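Local coordinates for protein taurine:2-oxoglutarate aminotransferase (Bifidobacterium kashiwanohense PV20-2, PDB 6JIX) that probably transfers the amino group of taurine to 2-oxoglutarate, using pyridoxal 5'-phosphate as cofactor, at residues A87-P90 with K91-A95. Residues are numbered along the deposited sequence; the frame is centred on the assembly and turned at random.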
ATOM      1  N   ALA A  87     -14.693  12.432  -8.186  1.00 28.13           N
ATOM      2  CA  ALA A  87     -15.330  12.351  -6.879  1.00 28.76           C
ATOM      3  C   ALA A  87     -16.261  11.150  -6.850  1.00 22.79           C
ATOM      4  O   ALA A  87     -16.855  10.798  -7.861  1.00 28.03           O
ATOM      5  CB  ALA A  87     -16.102  13.633  -6.570  1.00 27.45           C
ATOM      6  N   SER A  88     -16.362  10.500  -5.698  1.00 24.61           N
ATOM      7  CA  SER A  88     -17.326   9.429  -5.515  1.00 23.79           C
ATOM      8  C   SER A  88     -18.002   9.608  -4.165  1.00 28.49           C
ATOM      9  O   SER A  88     -17.388  10.098  -3.210  1.00 31.82           O
ATOM     10  CB  SER A  88     -16.662   8.058  -5.602  1.00 27.15           C
ATOM     11  OG  SER A  88     -15.824   7.835  -4.484  1.00 29.28           O
ATOM     12  N   GLU A  89     -19.252   9.143  -4.071  1.00 28.55           N
ATOM     13  CA  GLU A  89     -20.004   9.357  -2.843  1.00 27.91           C
ATOM     14  C   GLU A  89     -19.248   8.828  -1.624  1.00 28.93           C
ATOM     15  O   GLU A  89     -18.962   9.598  -0.694  1.00 30.11           O
ATOM     16  CB  GLU A  89     -21.391   8.719  -2.932  1.00 28.03           C
ATOM     17  CG  GLU A  89     -22.333   9.295  -1.886  1.00 31.71           C
ATOM     18  CD  GLU A  89     -23.494   8.391  -1.557  1.00 35.62           C
ATOM     19  OE1 GLU A  89     -24.633   8.889  -1.439  1.00 33.22           O
ATOM     20  OE2 GLU A  89     -23.265   7.177  -1.396  1.00 47.29           O
ATOM     21  N   PRO A  90     -18.865   7.552  -1.599  1.00 25.03           N
ATOM     22  CA  PRO A  90     -18.192   7.024  -0.400  1.00 24.28           C
ATOM     23  C   PRO A  90     -16.918   7.773  -0.042  1.00 26.15           C
ATOM     24  O   PRO A  90     -16.606   7.912   1.148  1.00 28.29           O
ATOM     25  CB  PRO A  90     -17.906   5.564  -0.771  1.00 23.43           C
ATOM     26  CG  PRO A  90     -18.820   5.259  -1.885  1.00 23.64           C
ATOM     27  CD  PRO A  90     -19.081   6.521  -2.621  1.00 21.94           C
ATOM     28  N   LYS A  91     -16.160   8.247  -1.035  1.00 26.66           N
ATOM     29  CA  LYS A  91     -14.911   8.947  -0.744  1.00 26.23           C
ATOM     30  C   LYS A  91     -15.179  10.340  -0.176  1.00 28.00           C
ATOM     31  O   LYS A  91     -14.524  10.763   0.782  1.00 27.96           O
ATOM     32  CB  LYS A  91     -14.060   9.003  -2.012  1.00 21.95           C
ATOM     33  CG  LYS A  91     -12.816   9.832  -1.929  1.00 23.69           C
ATOM     34  CD  LYS A  91     -11.929   9.565  -3.137  1.00 25.25           C
ATOM     35  CE  LYS A  91     -12.456  10.234  -4.397  1.00 23.40           C
ATOM     36  NZ  LYS A  91     -11.643   9.877  -5.585  1.00 20.80           N
ATOM     37  N   SER A  92     -16.140  11.069  -0.747  1.00 25.38           N
ATOM     38  CA  SER A  92     -16.477  12.376  -0.196  1.00 25.85           C
ATOM     39  C   SER A  92     -17.055  12.243   1.212  1.00 31.34           C
ATOM     40  O   SER A  92     -16.699  12.999   2.121  1.00 28.58           O
ATOM     41  CB  SER A  92     -17.463  13.087  -1.121  1.00 26.80           C
ATOM     42  OG  SER A  92     -16.789  13.696  -2.206  1.00 30.53           O
ATOM     43  N   ARG A  93     -17.950  11.282   1.409  1.00 27.17           N
ATOM     44  CA  ARG A  93     -18.565  11.134   2.709  1.00 29.77           C
ATOM     45  C   ARG A  93     -17.545  10.709   3.750  1.00 30.89           C
ATOM     46  O   ARG A  93     -17.641  11.112   4.916  1.00 31.59           O
ATOM     47  CB  ARG A  93     -19.711  10.123   2.624  1.00 32.46           C
ATOM     48  CG  ARG A  93     -20.855  10.415   3.559  1.00 31.19           C
ATOM     49  CD  ARG A  93     -21.598   9.144   3.905  1.00 40.04           C
ATOM     50  NE  ARG A  93     -22.597   8.839   2.890  1.00 44.09           N
ATOM     51  CZ  ARG A  93     -23.623   9.635   2.611  1.00 45.56           C
ATOM     52  NH1 ARG A  93     -23.784  10.775   3.279  1.00 36.21           N
ATOM     53  NH2 ARG A  93     -24.487   9.290   1.667  1.00 45.96           N
ATOM     54  N   LEU A  94     -16.567   9.898   3.360  1.00 26.93           N
ATOM     55  CA  LEU A  94     -15.641   9.413   4.373  1.00 30.43           C
ATOM     56  C   LEU A  94     -14.653  10.498   4.784  1.00 28.07           C
ATOM     57  O   LEU A  94     -14.315  10.612   5.969  1.00 24.79           O
ATOM     58  CB  LEU A  94     -14.909   8.165   3.878  1.00 23.82           C
ATOM     59  CG  LEU A  94     -14.130   7.492   5.004  1.00 21.54           C
ATOM     60  CD1 LEU A  94     -14.990   7.385   6.269  1.00 19.59           C
ATOM     61  CD2 LEU A  94     -13.626   6.140   4.546  1.00 23.11           C
ATOM     62  N   ALA A  95     -14.196  11.308   3.824  1.00 24.42           N
ATOM     63  CA  ALA A  95     -13.296  12.407   4.152  1.00 23.64           C
ATOM     64  C   ALA A  95     -13.954  13.390   5.117  1.00 29.82           C
ATOM     65  O   ALA A  95     -13.350  13.793   6.116  1.00 28.11           O
ATOM     66  CB  ALA A  95     -12.849  13.114   2.882  1.00 20.27           C
TER
HETATM   67  O   HOH W   1     -21.646   5.999   1.299  1.00 18.12           O
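Glu89 OE1 is gripped twice: it forms a salt bridge with Arg93 NH2 at 3.1 Å, one helical turn on, and accepts a hydrogen bond from Leu6 N of the second subunit. The two side chains run side by side in the same direction, with their carboxylate and guanidinium planes turned 60° apart. Glu89 OE2 stays 3.9 Å from Arg93 NH2, so OE1 makes the bridge. Arg93 bends at chi3, which helps bring its guanidinium beside the carboxylate, and its NH2 also donates to Glu4 O of the second subunit. A water in the guanidinium plane weakly links Arg93 NE to Glu89 OE2. Without the carboxylate, as with an alanine here, Arg93 would probably lose its countercharge within the helix and Leu6 N of the second subunit its acceptor.

Ser88 is the N-cap of the helix. Its chi1 of 69° sets OG between the backbone N and the carbonyl carbon, where it accepts a weak bond from Lys91 N at 3.5 Å. The i to i+4 backbone hydrogen bonds begin with Ser92 N to Ser88 O, 2.9 Å and nearly straight, and Arg93 N to Glu89 O, also 2.9 Å. Leu94 N to Pro90 O follows at 3.0 Å, the donor 36° out of the carbonyl plane. The Lys91 side chain runs toward the N-terminal side of the helix, passing Ser88, and its NZ hydrogen-bonds to Tyr86 O.

This helix start packs through Pro90 and Arg93 on helix 318-333 and through Leu94 on strand 107-113, while Ala87 joins a parallel beta ladder with the second subunit.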